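Local coordinates for sensor protein (Bacillus halodurans, PDB 3O5Y), which probably autophosphorylates on a histidine as the ATP-dependent sensor kinase of a two-component system, this chain being its GAF domain, at residues Ile100-Ile114 with Leu130-Glu142. Residues are numbered along the deposited sequence; the frame is centred on the assembly and turned at random.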
ATOM      1  N   ILE A 100      -2.108  -2.031  -3.820  1.00 33.72           N
ATOM      2  CA  ILE A 100      -3.156  -1.376  -4.549  1.00 33.80           C
ATOM      3  C   ILE A 100      -2.691   0.012  -4.940  1.00 33.99           C
ATOM      4  O   ILE A 100      -2.476   0.836  -4.060  1.00 34.32           O
ATOM      5  CB  ILE A 100      -4.421  -1.226  -3.662  1.00 34.31           C
ATOM      6  CG1 ILE A 100      -4.865  -2.603  -3.161  1.00 33.63           C
ATOM      7  CG2 ILE A 100      -5.540  -0.476  -4.452  1.00 33.21           C
ATOM      8  CD1 ILE A 100      -6.140  -2.594  -2.312  1.00 33.10           C
ATOM      9  N   PRO A 101      -2.542   0.273  -6.250  1.00 34.02           N
ATOM     10  CA  PRO A 101      -2.204   1.625  -6.694  1.00 34.80           C
ATOM     11  C   PRO A 101      -3.415   2.534  -6.488  1.00 35.94           C
ATOM     12  O   PRO A 101      -4.536   2.152  -6.791  1.00 35.90           O
ATOM     13  CB  PRO A 101      -1.921   1.450  -8.185  1.00 34.43           C
ATOM     14  CG  PRO A 101      -2.807   0.287  -8.602  1.00 33.57           C
ATOM     15  CD  PRO A 101      -2.903  -0.617  -7.376  1.00 33.99           C
ATOM     16  N   ILE A 102      -3.194   3.720  -5.943  1.00 40.20           N
ATOM     17  CA  ILE A 102      -4.298   4.636  -5.701  1.00 40.05           C
ATOM     18  C   ILE A 102      -4.328   5.674  -6.806  1.00 40.75           C
ATOM     19  O   ILE A 102      -3.394   6.451  -6.950  1.00 41.85           O
ATOM     20  CB  ILE A 102      -4.144   5.316  -4.358  1.00 39.36           C
ATOM     21  CG1 ILE A 102      -4.054   4.253  -3.263  1.00 40.08           C
ATOM     22  CG2 ILE A 102      -5.324   6.216  -4.099  1.00 38.86           C
ATOM     23  CD1 ILE A 102      -3.242   4.738  -2.096  1.00 42.04           C
ATOM     24  N   TYR A 103      -5.372   5.658  -7.620  1.00 41.69           N
ATOM     25  CA  TYR A 103      -5.530   6.710  -8.624  1.00 43.12           C
ATOM     26  C   TYR A 103      -6.916   7.298  -8.751  1.00 42.88           C
ATOM     27  O   TYR A 103      -7.912   6.626  -8.528  1.00 42.59           O
ATOM     28  CB  TYR A 103      -4.938   6.337  -9.996  1.00 44.60           C
ATOM     29  CG  TYR A 103      -5.455   5.101 -10.692  1.00 46.18           C
ATOM     30  CD1 TYR A 103      -6.072   5.198 -11.948  1.00 49.91           C
ATOM     31  CD2 TYR A 103      -5.258   3.829 -10.156  1.00 47.23           C
ATOM     32  CE1 TYR A 103      -6.528   4.037 -12.643  1.00 51.60           C
ATOM     33  CE2 TYR A 103      -5.715   2.668 -10.830  1.00 50.33           C
ATOM     34  CZ  TYR A 103      -6.348   2.783 -12.069  1.00 51.87           C
ATOM     35  OH  TYR A 103      -6.791   1.651 -12.726  1.00 54.91           O
ATOM     36  N   SER A 104      -6.956   8.571  -9.118  1.00 43.85           N
ATOM     37  CA  SER A 104      -8.206   9.267  -9.362  1.00 44.40           C
ATOM     38  C   SER A 104      -8.453   9.357 -10.855  1.00 45.98           C
ATOM     39  O   SER A 104      -7.664   8.856 -11.662  1.00 47.05           O
ATOM     40  CB  SER A 104      -8.107  10.673  -8.815  1.00 44.44           C
ATOM     41  OG  SER A 104      -7.361  11.440  -9.724  1.00 45.11           O
ATOM     42  N   LYS A 105      -9.543  10.017 -11.229  1.00 46.82           N
ATOM     43  CA  LYS A 105      -9.860  10.207 -12.643  1.00 48.35           C
ATOM     44  C   LYS A 105      -8.789  11.034 -13.362  1.00 50.29           C
ATOM     45  O   LYS A 105      -8.634  10.926 -14.570  1.00 51.53           O
ATOM     46  CB  LYS A 105     -11.223  10.882 -12.775  1.00 48.23           C
ATOM     47  CG  LYS A 105     -11.249  12.263 -12.160  1.00 47.76           C
ATOM     48  CD  LYS A 105     -12.528  12.972 -12.441  1.00 48.65           C
ATOM     49  CE  LYS A 105     -12.367  14.454 -12.157  1.00 48.44           C
ATOM     50  NZ  LYS A 105     -13.600  15.106 -12.529  1.00 47.08           N
ATOM     51  N   ASN A 106      -8.060  11.861 -12.611  1.00 51.41           N
ATOM     52  CA  ASN A 106      -7.052  12.760 -13.185  1.00 54.55           C
ATOM     53  C   ASN A 106      -5.638  12.220 -13.147  1.00 55.60           C
ATOM     54  O   ASN A 106      -4.911  12.347 -14.132  1.00 58.29           O
ATOM     55  CB  ASN A 106      -7.028  14.100 -12.457  1.00 55.43           C
ATOM     56  CG  ASN A 106      -8.276  14.901 -12.670  1.00 57.67           C
ATOM     57  OD1 ASN A 106      -8.758  15.058 -13.804  1.00 59.02           O
ATOM     58  ND2 ASN A 106      -8.823  15.424 -11.571  1.00 58.66           N
ATOM     59  N   LYS A 107      -5.234  11.658 -12.003  1.00 54.24           N
ATOM     60  CA  LYS A 107      -3.824  11.298 -11.779  1.00 54.97           C
ATOM     61  C   LYS A 107      -3.623  10.106 -10.841  1.00 52.22           C
ATOM     62  O   LYS A 107      -4.551   9.665 -10.149  1.00 50.99           O
ATOM     63  CB  LYS A 107      -3.063  12.504 -11.215  1.00 56.94           C
ATOM     64  CG  LYS A 107      -3.543  12.888  -9.804  1.00 58.36           C
ATOM     65  CD  LYS A 107      -2.755  14.060  -9.225  1.00 63.24           C
ATOM     66  CE  LYS A 107      -3.305  14.443  -7.857  1.00 63.78           C
ATOM     67  NZ  LYS A 107      -2.220  15.028  -7.022  1.00 66.23           N
ATOM     68  N   ARG A 108      -2.396   9.593 -10.835  1.00 51.57           N
ATOM     69  CA  ARG A 108      -1.959   8.647  -9.820  1.00 49.27           C
ATOM     70  C   ARG A 108      -1.722   9.437  -8.566  1.00 47.74           C
ATOM     71  O   ARG A 108      -1.182  10.539  -8.610  1.00 48.68           O
ATOM     72  CB  ARG A 108      -0.654   7.995 -10.221  1.00 50.69           C
ATOM     73  CG  ARG A 108      -0.694   7.296 -11.532  1.00 53.29           C
ATOM     74  CD  ARG A 108       0.546   7.654 -12.280  1.00 59.79           C
ATOM     75  NE  ARG A 108       1.161   6.470 -12.847  1.00 63.71           N
ATOM     76  CZ  ARG A 108       2.437   6.399 -13.204  1.00 67.93           C
ATOM     77  NH1 ARG A 108       2.916   5.262 -13.707  1.00 68.00           N
ATOM     78  NH2 ARG A 108       3.233   7.465 -13.049  1.00 69.69           N
ATOM     79  N   VAL A 109      -2.112   8.849  -7.447  1.00 45.34           N
ATOM     80  CA  VAL A 109      -2.130   9.526  -6.167  1.00 44.20           C
ATOM     81  C   VAL A 109      -1.149   8.868  -5.202  1.00 43.58           C
ATOM     82  O   VAL A 109      -0.494   9.545  -4.412  1.00 44.32           O
ATOM     83  CB  VAL A 109      -3.577   9.518  -5.599  1.00 43.31           C
ATOM     84  CG1 VAL A 109      -3.605   9.713  -4.092  1.00 43.91           C
ATOM     85  CG2 VAL A 109      -4.398  10.571  -6.274  1.00 44.31           C
ATOM     86  N   GLY A 110      -1.039   7.546  -5.262  1.00 41.35           N
ATOM     87  CA  GLY A 110      -0.172   6.849  -4.314  1.00 40.13           C
ATOM     88  C   GLY A 110      -0.321   5.355  -4.386  1.00 38.85           C
ATOM     89  O   GLY A 110      -0.784   4.814  -5.392  1.00 38.90           O
ATOM     90  N   VAL A 111       0.091   4.679  -3.321  1.00 38.17           N
ATOM     91  CA  VAL A 111       0.036   3.229  -3.256  1.00 36.69           C
ATOM     92  C   VAL A 111      -0.421   2.812  -1.872  1.00 37.18           C
ATOM     93  O   VAL A 111      -0.042   3.437  -0.870  1.00 37.11           O
ATOM     94  CB  VAL A 111       1.411   2.584  -3.617  1.00 37.00           C
ATOM     95  CG1 VAL A 111       1.467   1.086  -3.240  1.00 34.73           C
ATOM     96  CG2 VAL A 111       1.703   2.755  -5.097  1.00 35.28           C
ATOM     97  N   LEU A 112      -1.277   1.786  -1.823  1.00 37.51           N
ATOM     98  CA  LEU A 112      -1.613   1.118  -0.560  1.00 38.40           C
ATOM     99  C   LEU A 112      -1.005  -0.283  -0.551  1.00 38.33           C
ATOM    100  O   LEU A 112      -1.220  -1.075  -1.477  1.00 38.55           O
ATOM    101  CB  LEU A 112      -3.123   1.052  -0.359  1.00 38.78           C
ATOM    102  CG  LEU A 112      -3.622   0.585   1.011  1.00 41.84           C
ATOM    103  CD1 LEU A 112      -3.360   1.673   2.036  1.00 45.82           C
ATOM    104  CD2 LEU A 112      -5.101   0.300   0.977  1.00 43.69           C
ATOM    105  N   SER A 113      -0.258  -0.585   0.499  1.00 38.21           N
ATOM    106  CA  SER A 113       0.457  -1.840   0.617  1.00 38.66           C
ATOM    107  C   SER A 113      -0.069  -2.603   1.821  1.00 38.95           C
ATOM    108  O   SER A 113       0.058  -2.125   2.954  1.00 39.94           O
ATOM    109  CB  SER A 113       1.946  -1.550   0.816  1.00 39.15           C
ATOM    110  OG  SER A 113       2.682  -2.745   0.772  1.00 41.22           O
ATOM    111  N   ILE A 114      -0.670  -3.767   1.604  1.00 38.28           N
ATOM    112  CA  ILE A 114      -1.301  -4.476   2.721  1.00 38.29           C
ATOM    113  C   ILE A 114      -0.628  -5.825   2.913  1.00 38.55           C
ATOM    114  O   ILE A 114      -0.568  -6.642   1.979  1.00 38.11           O
ATOM    115  CB  ILE A 114      -2.830  -4.650   2.542  1.00 38.59           C
ATOM    116  CG1 ILE A 114      -3.491  -3.324   2.148  1.00 38.62           C
ATOM    117  CG2 ILE A 114      -3.467  -5.203   3.824  1.00 38.54           C
ATOM    118  CD1 ILE A 114      -4.978  -3.381   2.124  1.00 38.66           C
ATOM    119  N   LEU A 130     -11.935  -3.553  -0.873  1.00 39.02           N
ATOM    120  CA  LEU A 130     -10.750  -2.685  -0.864  1.00 39.15           C
ATOM    121  C   LEU A 130     -10.639  -1.748  -2.058  1.00 39.59           C
ATOM    122  O   LEU A 130     -10.259  -0.584  -1.890  1.00 40.10           O
ATOM    123  CB  LEU A 130      -9.467  -3.513  -0.774  1.00 37.96           C
ATOM    124  CG  LEU A 130      -9.210  -4.097   0.610  1.00 38.88           C
ATOM    125  CD1 LEU A 130      -8.070  -5.079   0.534  1.00 38.00           C
ATOM    126  CD2 LEU A 130      -8.928  -3.000   1.650  1.00 38.28           C
ATOM    127  N   GLU A 131     -10.949  -2.259  -3.249  1.00 39.76           N
ATOM    128  CA  GLU A 131     -10.811  -1.479  -4.482  1.00 41.19           C
ATOM    129  C   GLU A 131     -11.783  -0.284  -4.483  1.00 41.99           C
ATOM    130  O   GLU A 131     -11.416   0.834  -4.871  1.00 42.10           O
ATOM    131  CB  GLU A 131     -11.025  -2.356  -5.735  1.00 40.87           C
ATOM    132  N   GLN A 132     -13.005  -0.535  -4.026  1.00 42.48           N
ATOM    133  CA  GLN A 132     -14.024   0.487  -3.965  1.00 44.67           C
ATOM    134  C   GLN A 132     -13.602   1.514  -2.904  1.00 44.65           C
ATOM    135  O   GLN A 132     -13.610   2.727  -3.157  1.00 45.09           O
ATOM    136  CB  GLN A 132     -15.405  -0.156  -3.737  1.00 45.14           C
ATOM    137  CG  GLN A 132     -16.386   0.574  -2.821  1.00 52.09           C
ATOM    138  CD  GLN A 132     -16.247   0.138  -1.368  1.00 58.55           C
ATOM    139  OE1 GLN A 132     -16.179  -1.057  -1.073  1.00 63.62           O
ATOM    140  NE2 GLN A 132     -16.192   1.098  -0.460  1.00 61.15           N
ATOM    141  N   LEU A 133     -13.153   1.016  -1.757  1.00 43.92           N
ATOM    142  CA  LEU A 133     -12.709   1.869  -0.660  1.00 44.21           C
ATOM    143  C   LEU A 133     -11.507   2.743  -1.057  1.00 43.71           C
ATOM    144  O   LEU A 133     -11.487   3.922  -0.741  1.00 44.25           O
ATOM    145  CB  LEU A 133     -12.399   0.995   0.554  1.00 44.53           C
ATOM    146  CG  LEU A 133     -12.450   1.406   2.033  1.00 47.16           C
ATOM    147  CD1 LEU A 133     -11.088   1.838   2.484  1.00 49.43           C
ATOM    148  CD2 LEU A 133     -13.518   2.462   2.375  1.00 48.15           C
ATOM    149  N   THR A 134     -10.539   2.180  -1.786  1.00 42.33           N
ATOM    150  CA  THR A 134      -9.361   2.938  -2.210  1.00 41.52           C
ATOM    151  C   THR A 134      -9.655   3.869  -3.389  1.00 40.69           C
ATOM    152  O   THR A 134      -8.990   4.898  -3.550  1.00 40.43           O
ATOM    153  CB  THR A 134      -8.160   2.025  -2.582  1.00 42.49           C
ATOM    154  OG1 THR A 134      -8.539   1.166  -3.651  1.00 45.74           O
ATOM    155  CG2 THR A 134      -7.725   1.164  -1.432  1.00 42.15           C
ATOM    156  N   ASP A 135     -10.635   3.519  -4.221  1.00 40.11           N
ATOM    157  CA  ASP A 135     -11.087   4.452  -5.255  1.00 39.79           C
ATOM    158  C   ASP A 135     -11.704   5.739  -4.669  1.00 39.03           C
ATOM    159  O   ASP A 135     -11.494   6.832  -5.207  1.00 38.89           O
ATOM    160  CB  ASP A 135     -12.062   3.785  -6.219  1.00 40.73           C
ATOM    161  CG  ASP A 135     -11.388   2.788  -7.137  1.00 43.70           C
ATOM    162  OD1 ASP A 135     -10.127   2.751  -7.211  1.00 43.52           O
ATOM    163  OD2 ASP A 135     -12.136   2.038  -7.801  1.00 47.70           O
ATOM    164  N   HIS A 136     -12.465   5.617  -3.577  1.00 38.47           N
ATOM    165  CA  HIS A 136     -12.977   6.812  -2.887  1.00 38.12           C
ATOM    166  C   HIS A 136     -11.831   7.549  -2.201  1.00 38.94           C
ATOM    167  O   HIS A 136     -11.819   8.776  -2.118  1.00 39.85           O
ATOM    168  CB  HIS A 136     -14.063   6.455  -1.869  1.00 37.67           C
ATOM    169  CG  HIS A 136     -15.374   6.092  -2.487  1.00 35.48           C
ATOM    170  ND1 HIS A 136     -16.197   7.022  -3.091  1.00 35.88           N
ATOM    171  CD2 HIS A 136     -16.017   4.905  -2.583  1.00 32.83           C
ATOM    172  CE1 HIS A 136     -17.282   6.414  -3.545  1.00 35.51           C
ATOM    173  NE2 HIS A 136     -17.191   5.128  -3.259  1.00 33.72           N
ATOM    174  N   LEU A 137     -10.849   6.796  -1.738  1.00 39.39           N
ATOM    175  CA  LEU A 137      -9.722   7.370  -1.021  1.00 41.28           C
ATOM    176  C   LEU A 137      -8.951   8.312  -1.931  1.00 41.62           C
ATOM    177  O   LEU A 137      -8.528   9.380  -1.503  1.00 43.00           O
ATOM    178  CB  LEU A 137      -8.809   6.245  -0.515  1.00 42.11           C
ATOM    179  CG  LEU A 137      -7.885   6.314   0.708  1.00 44.06           C
ATOM    180  CD1 LEU A 137      -6.430   6.112   0.319  1.00 42.33           C
ATOM    181  CD2 LEU A 137      -8.099   7.558   1.575  1.00 45.01           C
ATOM    182  N   ALA A 138      -8.797   7.921  -3.194  1.00 41.16           N
ATOM    183  CA  ALA A 138      -8.085   8.731  -4.176  1.00 41.22           C
ATOM    184  C   ALA A 138      -8.769  10.075  -4.419  1.00 41.99           C
ATOM    185  O   ALA A 138      -8.087  11.090  -4.570  1.00 41.73           O
ATOM    186  CB  ALA A 138      -7.944   7.979  -5.476  1.00 41.23           C
ATOM    187  N   VAL A 139     -10.106  10.071  -4.460  1.00 42.05           N
ATOM    188  CA  VAL A 139     -10.858  11.310  -4.616  1.00 43.64           C
ATOM    189  C   VAL A 139     -10.641  12.235  -3.402  1.00 45.22           C
ATOM    190  O   VAL A 139     -10.340  13.427  -3.564  1.00 47.07           O
ATOM    191  CB  VAL A 139     -12.368  11.064  -4.823  1.00 43.76           C
ATOM    192  CG1 VAL A 139     -13.116  12.402  -4.902  1.00 43.97           C
ATOM    193  CG2 VAL A 139     -12.619  10.200  -6.063  1.00 42.52           C
ATOM    194  N   SER A 140     -10.770  11.660  -2.207  1.00 63.64           N
ATOM    195  CA  SER A 140     -10.624  12.370  -0.942  1.00 66.37           C
ATOM    196  C   SER A 140      -9.241  12.981  -0.779  1.00 63.31           C
ATOM    197  O   SER A 140      -9.113  14.084  -0.261  1.00 66.47           O
ATOM    198  CB  SER A 140     -10.896  11.410   0.229  1.00 68.83           C
ATOM    199  OG  SER A 140     -12.242  10.934   0.209  1.00 74.46           O
ATOM    200  N   ILE A 141      -8.208  12.259  -1.203  1.00 58.93           N
ATOM    201  CA  ILE A 141      -6.836  12.755  -1.081  1.00 58.75           C
ATOM    202  C   ILE A 141      -6.607  13.892  -2.061  1.00 60.52           C
ATOM    203  O   ILE A 141      -5.976  14.897  -1.732  1.00 62.63           O
ATOM    204  CB  ILE A 141      -5.792  11.630  -1.300  1.00 55.28           C
ATOM    205  CG1 ILE A 141      -5.806  10.660  -0.125  1.00 54.78           C
ATOM    206  CG2 ILE A 141      -4.380  12.197  -1.470  1.00 56.02           C
ATOM    207  CD1 ILE A 141      -4.946   9.434  -0.332  1.00 51.76           C
ATOM    208  N   GLU A 142      -7.132  13.724  -3.269  1.00 61.68           N
ATOM    209  CA  GLU A 142      -6.966  14.698  -4.331  1.00 64.92           C
ATOM    210  C   GLU A 142      -7.637  16.009  -3.937  1.00 69.53           C
ATOM    211  O   GLU A 142      -7.117  17.089  -4.222  1.00 70.87           O
ATOM    212  CB  GLU A 142      -7.564  14.156  -5.635  1.00 65.94           C
ATOM    213  CG  GLU A 142      -7.201  14.973  -6.858  1.00 70.11           C
ATOM    214  CD  GLU A 142      -7.468  14.240  -8.154  1.00 74.10           C
ATOM    215  OE1 GLU A 142      -8.580  14.360  -8.697  1.00 77.00           O
ATOM    216  OE2 GLU A 142      -6.540  13.567  -8.646  1.00 76.54           O
TER
HETATM  217  O   HOH W   1      -7.640   3.956  -6.746  1.00 44.20           O
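The GAF fold is an antiparallel sheet with helices packed on its faces, and here the C-terminal helix 124-142 lies across the hairpin of strands 96-103 and 108-116. Ala138 sets its CB against CG2 of Ile102 (3.4 Å); a single methyl suits this place, where the helix runs close to the end of strand 96-103. One turn earlier in the helix, Thr134 turns its methyl CG2 onto CD2 of Leu112 (3.7 Å), while its OG1 lies within hydrogen-bonding distance of the backbone oxygens of Leu130 and Glu131, with CG2 of Ile100 packed against it. Ile114 and Leu130 meet tip to tip, CD1 to CD1 at 3.9 Å, and Trp122 and Leu17 of helix 6-20 add to this apolar layer. Val109, which with Gly110 forms a classic bulge opposite Ile102, sets CG1 against CG2 of Ile141 at 3.7 Å. A water accepts from Tyr103 N and donates to Asp135 OD1, joining strand and helix at the margin. At the hairpin turn the contact becomes polar. Ser104 OG, placed by chi1 (78°) between the backbone N and the carbonyl carbon, accepts from the N-H groups of Asn106 and Lys107, an ST turn and ST motif, and donates a hydrogen bond to OE2 of Glu142. Two N-H donors on its oxygen would probably make the hydroxyl a stronger donor to the carboxylate. Asn106 takes the other oxygen, its ND2 meeting Glu142 OE1 at 3.1 Å from 45° above the carboxylate plane.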